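Local atomic coordinates of putative alpha/beta hydrolase fold protein (Candidatus Nitrososphaera gargensis, PDB entry 5A62), a protein that probably acts as a carboxylesterase of the alpha/beta hydrolase superfamily, cleaving ester bonds by hydrolysis. Residues L77-D80 with L81-L84; A173-F176 with R177-T181; R226-K229 with E230-E233. All coordinates share one frame; numbering follows the deposited sequence. Where two conformers were deposited one is given.

Interaction 1 of 3, residues L77-D80 with L81-L84; sequences LIDD and LRRL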
# COMPACT_ATOMS: atom_id res chain seq x y z
N LEU A 77 9.97 3.98 4.81
CA LEU A 77 10.32 5.39 4.90
C LEU A 77 11.00 5.72 6.24
O LEU A 77 11.92 6.54 6.30
CB LEU A 77 9.10 6.32 4.75
CG LEU A 77 8.42 6.23 3.40
CD1 LEU A 77 7.28 7.21 3.31
CD2 LEU A 77 9.34 6.44 2.20
N ILE A 78 10.60 5.07 7.29
CA ILE A 78 11.26 5.32 8.59
C ILE A 78 12.66 4.80 8.51
O ILE A 78 13.59 5.47 8.99
CB ILE A 78 10.48 4.65 9.74
CG1 ILE A 78 8.99 4.92 9.73
CG2 ILE A 78 11.11 5.06 11.08
CD1 ILE A 78 8.59 6.34 9.43
N ASP A 79 12.85 3.64 7.91
CA ASP A 79 14.19 3.07 7.77
C ASP A 79 15.05 3.97 6.87
O ASP A 79 16.24 4.16 7.19
CB ASP A 79 14.09 1.67 7.22
CG ASP A 79 13.43 0.70 8.16
OD1 ASP A 79 13.28 0.93 9.35
OD2 ASP A 79 13.12 -0.41 7.63
N ASP A 80 14.51 4.58 5.85
CA ASP A 80 15.29 5.52 5.03
C ASP A 80 15.78 6.64 5.87
O ASP A 80 16.93 7.11 5.74
CB ASP A 80 14.42 6.11 3.89
CG ASP A 80 13.99 5.10 2.81
OD1 ASP A 80 14.62 4.01 2.69
OD2 ASP A 80 13.00 5.46 2.11
N LEU A 81 14.93 7.19 6.72
CA LEU A 81 15.31 8.31 7.61
C LEU A 81 16.34 7.85 8.63
O LEU A 81 17.31 8.60 8.89
CB LEU A 81 14.08 8.82 8.34
CG LEU A 81 14.30 9.93 9.35
CD1 LEU A 81 14.98 11.12 8.75
CD2 LEU A 81 12.97 10.34 10.01
N ARG A 82 16.14 6.68 9.20
CA ARG A 82 17.13 6.16 10.13
C ARG A 82 18.49 6.06 9.50
O ARG A 82 19.49 6.51 10.11
CB ARG A 82 16.69 4.81 10.67
CG ARG A 82 17.63 4.27 11.72
CD ARG A 82 17.33 2.80 12.04
NE ARG A 82 17.04 1.94 10.85
CZ ARG A 82 17.91 1.33 10.05
NH1 ARG A 82 19.22 1.41 10.23
NH2 ARG A 82 17.45 0.63 9.00
N ARG A 83 18.54 5.58 8.29
CA ARG A 83 19.84 5.44 7.60
C ARG A 83 20.43 6.79 7.37
O ARG A 83 21.66 6.98 7.52
CB ARG A 83 19.68 4.65 6.30
CG ARG A 83 19.40 3.18 6.61
CD ARG A 83 19.64 2.21 5.48
NE ARG A 83 18.88 2.67 4.35
CZ ARG A 83 17.60 2.39 4.11
NH1 ARG A 83 16.93 1.49 4.82
NH2 ARG A 83 17.06 2.95 3.01
N LEU A 84 19.64 7.78 7.00
CA LEU A 84 20.20 9.12 6.76
C LEU A 84 20.76 9.72 8.06
O LEU A 84 21.84 10.31 8.05
CB LEU A 84 19.11 10.05 6.18
CG LEU A 84 19.53 11.49 5.95
CD1 LEU A 84 20.66 11.60 4.93
CD2 LEU A 84 18.32 12.30 5.52

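Interaction 2 of 3, residues A173-F176 with R177-T181; sequences ADFF and REVFT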
# COMPACT_ATOMS: atom_id res chain seq x y z
N ALA A 173 0.15 29.58 -6.08
CA ALA A 173 -0.08 28.58 -7.08
C ALA A 173 1.14 28.19 -7.87
O ALA A 173 1.41 27.02 -8.13
CB ALA A 173 -1.21 28.99 -8.01
N ASP A 174 1.91 29.21 -8.28
CA ASP A 174 3.01 28.94 -9.09
C ASP A 174 4.15 28.29 -8.31
O ASP A 174 4.86 27.44 -8.88
CB ASP A 174 3.48 30.26 -9.76
CG ASP A 174 2.63 30.65 -10.87
OD1 ASP A 174 1.84 29.91 -11.42
OD2 ASP A 174 2.78 31.84 -11.31
N PHE A 175 4.33 28.64 -7.05
CA PHE A 175 5.27 27.95 -6.17
C PHE A 175 4.87 26.46 -6.00
O PHE A 175 5.69 25.56 -6.23
CB PHE A 175 5.31 28.70 -4.87
CG PHE A 175 6.17 28.10 -3.77
CD1 PHE A 175 7.35 27.45 -4.03
CD2 PHE A 175 5.78 28.23 -2.45
CE1 PHE A 175 8.14 26.96 -2.96
CE2 PHE A 175 6.55 27.70 -1.43
CZ PHE A 175 7.74 27.09 -1.71
N PHE A 176 3.59 26.22 -5.77
CA PHE A 176 3.10 24.88 -5.72
C PHE A 176 3.39 24.12 -7.00
O PHE A 176 3.86 22.96 -6.97
CB PHE A 176 1.61 24.84 -5.43
CG PHE A 176 1.00 23.48 -5.50
CD1 PHE A 176 1.01 22.67 -4.42
CD2 PHE A 176 0.42 23.05 -6.66
CE1 PHE A 176 0.46 21.40 -4.50
CE2 PHE A 176 -0.17 21.80 -6.72
CZ PHE A 176 -0.10 21.00 -5.62
N ARG A 177 3.14 24.70 -8.17
CA ARG A 177 3.45 24.05 -9.45
C ARG A 177 4.88 23.64 -9.54
O ARG A 177 5.17 22.49 -9.89
CB ARG A 177 3.21 24.96 -10.65
CG ARG A 177 1.75 25.17 -10.97
CD ARG A 177 1.57 26.11 -12.18
NE ARG A 177 0.16 26.21 -12.60
CZ ARG A 177 -0.68 27.18 -12.21
NH1 ARG A 177 -0.27 28.17 -11.44
NH2 ARG A 177 -1.96 27.15 -12.60
N GLU A 178 5.77 24.59 -9.23
CA GLU A 178 7.22 24.36 -9.25
C GLU A 178 7.53 23.11 -8.48
O GLU A 178 8.13 22.17 -9.08
CB GLU A 178 8.06 25.56 -8.73
CG GLU A 178 9.58 25.42 -9.05
CD GLU A 178 10.04 25.88 -10.45
OE1 GLU A 178 9.39 25.55 -11.49
OE2 GLU A 178 11.13 26.54 -10.53
N VAL A 179 7.06 23.09 -7.23
CA VAL A 179 7.44 22.05 -6.28
C VAL A 179 6.80 20.70 -6.73
O VAL A 179 7.49 19.70 -6.93
CB VAL A 179 6.99 22.40 -4.89
CG1 VAL A 179 7.05 21.20 -3.92
CG2 VAL A 179 7.75 23.62 -4.36
N PHE A 180 5.49 20.71 -6.91
CA PHE A 180 4.73 19.47 -7.12
C PHE A 180 5.18 18.74 -8.34
O PHE A 180 5.26 17.50 -8.38
CB PHE A 180 3.24 19.81 -7.15
CG PHE A 180 2.34 18.62 -7.13
CD1 PHE A 180 1.96 18.07 -5.90
CD2 PHE A 180 1.89 18.03 -8.30
CE1 PHE A 180 1.07 16.98 -5.88
CE2 PHE A 180 1.03 16.97 -8.28
CZ PHE A 180 0.70 16.43 -7.08
N THR A 181 5.47 19.47 -9.42
CA THR A 181 5.74 18.84 -10.69
C THR A 181 7.16 18.23 -10.76
O THR A 181 7.47 17.58 -11.75
CB THR A 181 5.46 19.77 -11.88
OG1 THR A 181 6.36 20.86 -11.80
CG2 THR A 181 4.03 20.17 -11.88

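Interaction 3 of 3, residues R226-K229 with E230-E233; sequences RLIK and ETKE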
# COMPACT_ATOMS: atom_id res chain seq x y z
N ARG A 226 -9.27 16.92 12.47
CA ARG A 226 -9.95 15.84 13.15
C ARG A 226 -8.92 14.88 13.78
O ARG A 226 -9.00 14.48 14.96
CB ARG A 226 -10.87 15.10 12.21
CG ARG A 226 -11.74 14.10 12.97
CD ARG A 226 -12.45 13.11 12.03
NE ARG A 226 -11.52 12.06 11.64
CZ ARG A 226 -11.10 11.77 10.40
NH1 ARG A 226 -11.42 12.45 9.36
NH2 ARG A 226 -10.32 10.70 10.29
N LEU A 227 -7.91 14.46 13.01
CA LEU A 227 -6.92 13.56 13.53
C LEU A 227 -6.09 14.14 14.65
O LEU A 227 -5.78 13.41 15.57
CB LEU A 227 -6.06 13.06 12.37
CG LEU A 227 -6.71 12.21 11.30
CD1 LEU A 227 -5.73 11.93 10.17
CD2 LEU A 227 -7.28 10.94 11.82
N ILE A 228 -5.71 15.40 14.57
CA ILE A 228 -4.91 15.97 15.61
C ILE A 228 -5.69 16.21 16.83
O ILE A 228 -5.18 16.05 17.94
CB ILE A 228 -4.11 17.18 15.10
CG1 ILE A 228 -2.78 17.26 15.90
CG2 ILE A 228 -4.94 18.44 15.03
CD1 ILE A 228 -1.83 16.16 15.64
N LYS A 229 -6.97 16.54 16.72
CA LYS A 229 -7.83 16.64 17.89
C LYS A 229 -7.98 15.32 18.59
O LYS A 229 -7.91 15.19 19.83
CB LYS A 229 -9.16 17.27 17.50
CG LYS A 229 -8.98 18.77 17.37
CD LYS A 229 -10.27 19.53 17.12
CE LYS A 229 -10.47 19.81 15.63
NZ LYS A 229 -11.82 20.36 15.30
N GLU A 230 -8.10 14.23 17.80
CA GLU A 230 -8.14 12.91 18.37
C GLU A 230 -6.81 12.59 19.04
O GLU A 230 -6.75 12.00 20.13
CB GLU A 230 -8.49 11.86 17.29
CG GLU A 230 -9.89 11.99 16.71
CD GLU A 230 -10.18 11.15 15.44
OE1 GLU A 230 -9.32 10.33 15.03
OE2 GLU A 230 -11.30 11.31 14.86
N THR A 231 -5.72 12.99 18.43
CA THR A 231 -4.40 12.76 18.97
C THR A 231 -4.21 13.49 20.29
O THR A 231 -3.69 12.87 21.24
CB THR A 231 -3.32 13.20 17.98
OG1 THR A 231 -3.46 12.42 16.76
CG2 THR A 231 -1.93 12.91 18.51
N LYS A 232 -4.70 14.72 20.37
CA LYS A 232 -4.56 15.49 21.61
C LYS A 232 -5.35 14.86 22.72
O LYS A 232 -4.91 14.90 23.89
CB LYS A 232 -4.92 16.94 21.35
CG LYS A 232 -4.99 17.86 22.58
CD LYS A 232 -3.65 18.14 23.13
CE LYS A 232 -3.80 19.17 24.29
NZ LYS A 232 -2.57 19.59 24.89
N GLU A 233 -6.48 14.22 22.43
CA GLU A 233 -7.24 13.50 23.45
C GLU A 233 -6.41 12.42 24.08
O GLU A 233 -6.51 12.20 25.30
CB GLU A 233 -8.59 12.96 22.96
CG GLU A 233 -9.62 14.07 22.76
CD GLU A 233 -9.95 14.82 24.06
OE1 GLU A 233 -10.24 14.14 25.09
OE2 GLU A 233 -9.87 16.07 24.07
O HOH W 1 -10.08 9.11 12.86
O HOH W 2 -8.64 17.47 21.30

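Interaction 1 of 3, residues L77-D80 with L81-L84
Asp80 and Arg83 meet on the tightly held flank of helix 74-87, where Arg83 NH2 comes to 2.7 Å from Asp80 OD1. The contact is a salt bridge, but its hydrogen bond is weak, bent to 129° at the hydrogen. The two side chains run alongside each other in the same direction with carboxylate and guanidinium planes 75° apart, and one nitrogen serves one oxygen. A bend at chi3 (-54°) folds the arginine back over its own helix and lays one guanidinium face on the backbone, with Asp79 O 3.6 Å from Arg83 NH1 and Asp80 CA 3.7 Å from Arg83 NH2. Asp80 OD2 pairs with Arg59 NE; two arginines thus flank this buried carboxylate and would probably stabilise its negative charge. The helix is amphipathic and packs on the central sheet of the alpha/beta hydrolase fold: Ile78 presses on Ile104 and Met107 of helix 100-111, while Leu81 and Leu84 rest on Tyr56 of strand 52-56. Toward solvent, where both partners are partly exposed, the packing is looser. Asp79 and Arg82 also lie side by side, yet Asp79 OD1 stays 4.2 Å from Arg82 NE, too far for a salt bridge, and Arg82 NH2 instead approaches Asp79 CB at 3.9 Å. Asp79 OD1 is hydrogen-bonded to Gln75 NE2, and Arg82 NH1 forms a salt bridge with Glu86 OE2.

Interaction 2 of 3, residues A173-F176 with R177-T181
Phe176 and Phe180, one turn apart on helix 170-180, supply the aromatic part of the contact. Both rings project the same way, each with CG anti to the backbone N (chi1 174° in Phe176), and their planes differ by 22°. They are slid so far past one another, with centroids 5.1 Å apart, that they barely overlap. Phe180 CB takes the place over the Phe176 face, making a CH-pi contact 4.0 Å from the ring centroid, and Phe176 CZ meets Phe180 CD1 at 3.6 Å. A smaller apolar contact lies elsewhere round the helix, where Phe175 CE1 touches Val179 CG2 at 3.6 Å. The helix belongs to the helical insertion between strands 116-122 and 212-218, the usual position of the cap in alpha/beta hydrolases. Within it Phe176 packs on Leu157 and Phe180 on Met149 and Leu152, all of helix 149-157, and Phe176 makes an edge-to-face pair with Trp249. The charged contact, Asp174 with Arg177, is less certain because the arginine has two conformers; in one of them the extended chain puts Arg177 NH1 2.7 Å from Asp174 OD1, a salt bridge whose hydrogen bond is weak (121°). In that conformer Arg177 NE also forms a salt bridge with Glu154, while Asp174 OD2 has its own with Lys170. Among the hydrogen bonds at the end of the helix, Arg177 O is gripped twice, by Thr181 N at 3.1 Å and Thr181 OG1 at 2.8 Å, the two donors arriving from opposite faces of the carbonyl plane.

Interaction 3 of 3, residues R226-K229 with E230-E233
The guanidinium of Arg226 meets the carboxylate of Glu230 with its edge: Glu230 OE2 and a bridging water both lie near the guanidinium plane. Arg226 NE stands 3.3 Å from Glu230 OE2, a salt bridge whose hydrogen bond is weak, with 139° at the hydrogen. The side chains lie side by side and point the same way, but their flat ends are turned 49° apart. Water 1 adds a second link, accepting from Arg226 NH2 at 3.0 Å and donating to Glu230 OE1 at 2.6 Å. The bend of Arg226 at chi3 (80°) turns NE toward the glutamate, whose chain runs extended beyond CG. Stronger partners lie beyond the helix: Asp133 forms a salt bridge with Arg226 NH2 and Lys127 with Glu230 OE1, making a charged network with the segment that follows strand 116-122. On the buried side, the Thr231 hydroxyl turns back to its own helix, and OG1 donates to Leu227 O at 2.8 Å. Thr231 N reaches the same Leu227 O at 2.9 Å from the opposite face of the carbonyl plane, so two bonds satisfy one oxygen and the hydroxyl is fixed in rotation. Beside it, Ile228 CD1 packs against Thr231 CB at 4.1 Å, and the isoleucine continues onto Ala215 and Val217 of strand 212-218. On the outer side the side chains meet less: Lys229 O takes the helical bond from Glu233 N and also a hydrogen bond from water 2 at 2.8 Å, which donates weakly to Glu233 OE2. Such an amphipathic helix, apolar toward the sheet and charged elsewhere, is the connecting element of a beta-alpha-beta crossover, here between the neighbouring parallel strands 212-218 and 239-243 of the alpha/beta hydrolase fold.

From the N terminus the three contacts come in series, and each lies within a single helix, interaction 2 running one residue past its end; none closes a long loop, and none nests in or crosses another. Interaction 1 lies on helix 74-87, on the way from strand 52-56 to strand 93-98, which leads into the probable nucleophile elbow. Interaction 2 follows in the helical insertion after strand 116-122, and interaction 3 comes once the chain has returned to the sheet through strand 212-218. Centres of interactions 1 and 2, and of 1 and 3, are 26 Å apart, those of 2 and 3 30 Å. They therefore hold separate regions, two sheet-packing helices and the insertion, without touching.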